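Local coordinates for protein HP0721 (Helicobacter pylori, PDB 2XRH) that is a secreted protein of unknown function from the DUF1104 family, whose small helical fold holds a nicotinic acid molecule in its crystal, at residues F11-M22 against D30-R41. Residues are numbered along the deposited sequence; the frame is centred on the assembly and turned at random. Where two conformers were deposited one is given.
Sequences FSKTSDEDLAKM and DIVDYTKELKKR. With NIO (nicotinic acid), chain B.
R41, on helix 31-44, reaches across to the loop before helix 16-21 and joins that loop and the helix's first turn to one guanidinium. R41 NH1 and R41 NH2 both donate to T14 O, the latter at 2.8 Å, with that oxygen in the guanidinium plane. R41 NH1 also forms a salt bridge with D16 OD1 (2.8 Å), meeting the carboxylate on its anti side, 20° out of plane. Along the other edge, R41 NE and NH2 bind E37 OE2, one helical turn earlier. A water accepts from F11 N and donates to E37 OE1. With CG anti to the backbone N (chi1 180°), the Y34 ring extends toward helix 16-21, where Y34 OH donates to L19 O at 2.6 Å.

Packing surrounds these bonds. L19 is a knob among Y34, E37, L38 and R41; its CD1 lies 3.5 Å above the guanidinium plane, while CD2 touches Y34 CE1. The Y34 edge points at the F11 face in a T-shaped pair (centroids 5.5 Å apart, planes at 66°), and M22 SD makes an oblique Met-aromatic contact with Y34. L38 covers one Y34 face.

I31 and T35, on the same helix, touch nicotinic acid. The chemistry of the contact implies that R41 ties down both the loop and the start of helix 16-21, while L19, Y34 and F11 pack the two segments together.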
loop_
_atom_site.group_PDB
_atom_site.type_symbol
_atom_site.label_atom_id
_atom_site.label_comp_id
_atom_site.label_asym_id
_atom_site.label_seq_id
_atom_site.Cartn_x
_atom_site.Cartn_y
_atom_site.Cartn_z
ATOM N N PHE A 11 1.914 25.349 -8.142
ATOM C CA PHE A 11 1.122 24.671 -9.148
ATOM C C PHE A 11 -0.052 25.538 -9.564
ATOM O O PHE A 11 -0.942 25.078 -10.260
ATOM C CB PHE A 11 0.590 23.393 -8.538
ATOM C CG PHE A 11 1.656 22.444 -8.095
ATOM C CD1 PHE A 11 2.344 21.665 -9.016
ATOM C CD2 PHE A 11 1.947 22.303 -6.739
ATOM C CE1 PHE A 11 3.297 20.727 -8.572
ATOM C CE2 PHE A 11 2.905 21.425 -6.301
ATOM C CZ PHE A 11 3.587 20.651 -7.212
ATOM N N SER A 12 -0.048 26.812 -9.176
ATOM C CA SER A 12 -1.187 27.679 -9.533
ATOM C C SER A 12 -1.300 27.966 -11.056
ATOM O O SER A 12 -2.382 28.295 -11.546
ATOM C CB SER A 12 -1.113 28.992 -8.741
ATOM O OG SER A 12 0.098 29.650 -9.029
ATOM N N LYS A 13 -0.205 27.856 -11.797
ATOM C CA LYS A 13 -0.229 28.103 -13.248
ATOM C C LYS A 13 -0.254 26.828 -14.094
ATOM O O LYS A 13 -0.273 26.880 -15.324
ATOM C CB LYS A 13 0.963 28.982 -13.650
ATOM C CG LYS A 13 0.948 30.395 -13.052
ATOM C CD LYS A 13 -0.263 31.229 -13.549
ATOM C CE LYS A 13 -0.269 32.666 -12.973
ATOM N NZ LYS A 13 0.487 33.635 -13.853
ATOM N N THR A 14 -0.243 25.670 -13.435
ATOM C CA THR A 14 -0.204 24.386 -14.135
ATOM C C THR A 14 -1.611 24.021 -14.578
ATOM O O THR A 14 -2.551 24.160 -13.802
ATOM C CB THR A 14 0.381 23.295 -13.183
ATOM O OG1 THR A 14 1.657 23.757 -12.713
ATOM C CG2 THR A 14 0.556 21.903 -13.865
ATOM N N SER A 15 -1.747 23.498 -15.794
ATOM C CA SER A 15 -3.037 23.055 -16.291
ATOM C C SER A 15 -3.549 21.851 -15.520
ATOM O O SER A 15 -2.750 21.118 -14.919
ATOM C CB SER A 15 -2.943 22.709 -17.772
ATOM O OG SER A 15 -2.170 21.555 -17.986
ATOM N N ASP A 16 -4.867 21.661 -15.494
ATOM C CA ASP A 16 -5.471 20.475 -14.876
ATOM C C ASP A 16 -4.825 19.200 -15.441
ATOM O O ASP A 16 -4.530 18.246 -14.703
ATOM C CB ASP A 16 -6.987 20.415 -15.126
ATOM C CG ASP A 16 -7.778 21.505 -14.433
ATOM O OD1 ASP A 16 -7.290 22.229 -13.544
ATOM O OD2 ASP A 16 -8.952 21.611 -14.795
ATOM N N GLU A 17 -4.618 19.187 -16.750
ATOM C CA GLU A 17 -3.977 18.064 -17.472
ATOM C C GLU A 17 -2.653 17.724 -16.886
ATOM O O GLU A 17 -2.400 16.558 -16.529
ATOM C CB GLU A 17 -3.782 18.415 -18.946
ATOM C CG GLU A 17 -3.099 17.327 -19.747
ATOM C CD GLU A 17 -3.075 17.606 -21.255
ATOM O OE1 GLU A 17 -3.779 18.510 -21.718
ATOM O OE2 GLU A 17 -2.368 16.901 -21.988
ATOM N N ASP A 18 -1.800 18.739 -16.796
ATOM C CA ASP A 18 -0.467 18.544 -16.278
ATOM C C ASP A 18 -0.473 18.183 -14.808
ATOM O O ASP A 18 0.396 17.426 -14.372
ATOM C CB ASP A 18 0.414 19.767 -16.568
ATOM C CG ASP A 18 0.765 19.900 -18.037
ATOM O OD1 ASP A 18 0.523 18.946 -18.839
ATOM O OD2 ASP A 18 1.272 20.984 -18.390
ATOM N N LEU A 19 -1.417 18.693 -14.022
ATOM C CA LEU A 19 -1.517 18.266 -12.622
ATOM C C LEU A 19 -1.873 16.784 -12.541
ATOM O O LEU A 19 -1.325 16.034 -11.708
ATOM C CB LEU A 19 -2.569 19.058 -11.850
ATOM C CG LEU A 19 -2.235 20.490 -11.431
ATOM C CD1 LEU A 19 -3.446 21.163 -10.779
ATOM C CD2 LEU A 19 -1.024 20.566 -10.516
ATOM N N ALA A 20 -2.812 16.340 -13.374
ATOM C CA ALA A 20 -3.131 14.909 -13.411
ATOM C C ALA A 20 -1.928 14.049 -13.817
ATOM O O ALA A 20 -1.665 13.018 -13.183
ATOM C CB ALA A 20 -4.298 14.633 -14.322
ATOM N N LYS A 21 -1.178 14.475 -14.829
ATOM C CA LYS A 21 -0.055 13.700 -15.368
ATOM C C LYS A 21 1.101 13.503 -14.381
ATOM O O LYS A 21 1.867 12.568 -14.526
ATOM C CB LYS A 21 0.457 14.342 -16.646
ATOM C CG LYS A 21 -0.453 14.075 -17.819
ATOM C CD LYS A 21 -0.050 14.859 -19.036
ATOM C CE LYS A 21 -0.873 14.381 -20.220
ATOM N NZ LYS A 21 -0.519 15.086 -21.454
ATOM N N MET A 22 1.188 14.366 -13.387
ATOM C CA MET A 22 2.261 14.271 -12.382
ATOM C C MET A 22 1.817 13.442 -11.171
ATOM O O MET A 22 2.591 13.258 -10.231
ATOM C CB MET A 22 2.795 15.623 -11.961
ATOM C CG MET A 22 1.823 16.490 -11.337
ATOM S SD MET A 22 2.562 18.083 -10.830
ATOM C CE MET A 22 2.766 18.885 -12.386
ATOM N N ASP A 30 6.755 18.679 -2.015
ATOM C CA ASP A 30 5.773 19.483 -2.767
ATOM C C ASP A 30 4.366 18.939 -2.650
ATOM O O ASP A 30 3.448 19.558 -3.208
ATOM C CB ASP A 30 6.140 19.547 -4.249
ATOM C CG ASP A 30 7.477 20.210 -4.497
ATOM O OD1 ASP A 30 7.763 21.247 -3.846
ATOM O OD2 ASP A 30 8.239 19.713 -5.368
ATOM N N ILE A 31 4.167 17.898 -1.846
ATOM C CA ILE A 31 2.894 17.191 -1.841
ATOM C C ILE A 31 1.765 17.962 -1.193
ATOM O O ILE A 31 0.634 17.862 -1.653
ATOM C CB ILE A 31 2.979 15.704 -1.317
ATOM C CG1 ILE A 31 1.953 14.812 -2.055
ATOM C CG2 ILE A 31 2.889 15.588 0.212
ATOM C CD1 ILE A 31 2.321 14.590 -3.594
ATOM N N VAL A 32 2.046 18.729 -0.139
ATOM C CA VAL A 32 0.989 19.522 0.484
ATOM C C VAL A 32 0.477 20.591 -0.501
ATOM O O VAL A 32 -0.723 20.759 -0.677
ATOM C CB VAL A 32 1.456 20.154 1.836
ATOM C CG1 VAL A 32 0.477 21.206 2.336
ATOM C CG2 VAL A 32 1.612 19.045 2.877
ATOM N N ASP A 33 1.376 21.289 -1.161
ATOM C CA ASP A 33 0.994 22.276 -2.138
ATOM C C ASP A 33 0.251 21.649 -3.311
ATOM O O ASP A 33 -0.736 22.185 -3.783
ATOM C CB ASP A 33 2.217 23.022 -2.662
ATOM C CG ASP A 33 2.778 24.041 -1.657
ATOM O OD1 ASP A 33 2.139 24.334 -0.626
ATOM O OD2 ASP A 33 3.889 24.533 -1.911
ATOM N N TYR A 34 0.699 20.483 -3.756
ATOM C CA TYR A 34 0.012 19.790 -4.841
ATOM C C TYR A 34 -1.409 19.428 -4.448
ATOM O O TYR A 34 -2.349 19.644 -5.211
ATOM C CB TYR A 34 0.795 18.534 -5.181
ATOM C CG TYR A 34 0.221 17.667 -6.299
ATOM C CD1 TYR A 34 0.188 18.076 -7.603
ATOM C CD2 TYR A 34 -0.213 16.370 -6.006
ATOM C CE1 TYR A 34 -0.324 17.240 -8.617
ATOM C CE2 TYR A 34 -0.695 15.541 -6.985
ATOM C CZ TYR A 34 -0.761 15.961 -8.283
ATOM O OH TYR A 34 -1.248 15.121 -9.262
ATOM N N THR A 35 -1.572 18.862 -3.278
ATOM C CA THR A 35 -2.867 18.418 -2.780
ATOM C C THR A 35 -3.801 19.606 -2.581
ATOM O O THR A 35 -4.953 19.552 -2.987
ATOM C CB THR A 35 -2.680 17.661 -1.465
ATOM O OG1 THR A 35 -1.805 16.542 -1.672
ATOM C CG2 THR A 35 -3.980 17.181 -0.874
ATOM N N LYS A 36 -3.286 20.698 -2.009
ATOM C CA LYS A 36 -4.064 21.930 -1.910
ATOM C C LYS A 36 -4.515 22.420 -3.291
ATOM O O LYS A 36 -5.662 22.843 -3.437
ATOM C CB LYS A 36 -3.288 23.012 -1.148
ATOM C CG LYS A 36 -3.090 22.696 0.334
ATOM C CD LYS A 36 -2.228 23.738 1.041
ATOM C CE LYS A 36 -2.244 23.489 2.541
ATOM N NZ LYS A 36 -1.402 24.503 3.300
ATOM N N GLU A 37 -3.654 22.375 -4.288
ATOM C CA GLU A 37 -4.014 22.816 -5.624
ATOM C C GLU A 37 -5.104 21.921 -6.234
ATOM O O GLU A 37 -6.071 22.410 -6.783
ATOM C CB GLU A 37 -2.832 22.931 -6.555
ATOM C CG GLU A 37 -3.181 23.600 -7.893
ATOM C CD GLU A 37 -3.432 25.117 -7.773
ATOM O OE1 GLU A 37 -2.909 25.740 -6.820
ATOM O OE2 GLU A 37 -4.155 25.668 -8.616
ATOM N N LEU A 38 -4.973 20.618 -6.067
ATOM C CA LEU A 38 -5.963 19.669 -6.595
ATOM C C LEU A 38 -7.302 19.910 -5.953
ATOM O O LEU A 38 -8.288 19.953 -6.656
ATOM C CB LEU A 38 -5.502 18.235 -6.335
ATOM C CG LEU A 38 -4.364 17.627 -7.144
ATOM C CD1 LEU A 38 -4.160 16.173 -6.659
ATOM C CD2 LEU A 38 -4.614 17.700 -8.650
ATOM N N LYS A 39 -7.320 20.138 -4.638
ATOM C CA LYS A 39 -8.560 20.362 -3.878
ATOM C C LYS A 39 -9.175 21.672 -4.329
ATOM O O LYS A 39 -10.371 21.736 -4.545
ATOM C CB LYS A 39 -8.369 20.301 -2.367
ATOM C CG LYS A 39 -8.048 18.916 -1.824
ATOM C CD LYS A 39 -7.942 18.922 -0.273
ATOM C CE LYS A 39 -7.764 17.524 0.343
ATOM N NZ LYS A 39 -9.039 16.856 0.782
ATOM N N LYS A 40 -8.349 22.690 -4.498
ATOM C CA LYS A 40 -8.804 23.983 -5.036
ATOM C C LYS A 40 -9.530 23.815 -6.372
ATOM O O LYS A 40 -10.636 24.348 -6.560
ATOM C CB LYS A 40 -7.620 24.935 -5.198
ATOM C CG LYS A 40 -7.914 26.162 -6.028
ATOM C CD LYS A 40 -6.908 27.259 -5.702
ATOM C CE LYS A 40 -6.879 27.579 -4.208
ATOM N NZ LYS A 40 -8.143 28.188 -3.712
ATOM N N ARG A 41 -8.928 23.079 -7.297
ATOM C CA ARG A 41 -9.485 22.882 -8.630
ATOM C C ARG A 41 -10.774 22.065 -8.543
ATOM O O ARG A 41 -11.782 22.418 -9.147
ATOM C CB ARG A 41 -8.523 22.167 -9.601
ATOM C CG ARG A 41 -7.130 22.737 -9.790
ATOM C CD ARG A 41 -7.088 24.074 -10.397
ATOM N NE ARG A 41 -5.702 24.593 -10.466
ATOM C CZ ARG A 41 -4.828 24.431 -11.458
ATOM N NH1 ARG A 41 -5.156 23.787 -12.573
ATOM N NH2 ARG A 41 -3.619 25.005 -11.377
HETATM N N NIO B . -1.761 13.613 -2.900
HETATM C C1 NIO B . -0.832 12.911 -3.580
HETATM C C2 NIO B . -0.590 11.561 -3.265
HETATM C C3 NIO B . -1.264 10.952 -2.247
HETATM C C4 NIO B . -2.213 11.707 -1.574
HETATM C C5 NIO B . -2.440 13.038 -1.914
HETATM C C6 NIO B . 0.497 10.812 -3.948
HETATM O O1 NIO B . 1.075 9.906 -3.280
HETATM O O2 NIO B . 0.844 11.140 -5.090
HETATM O O HOH W 1 -0.138 25.995 -5.845
#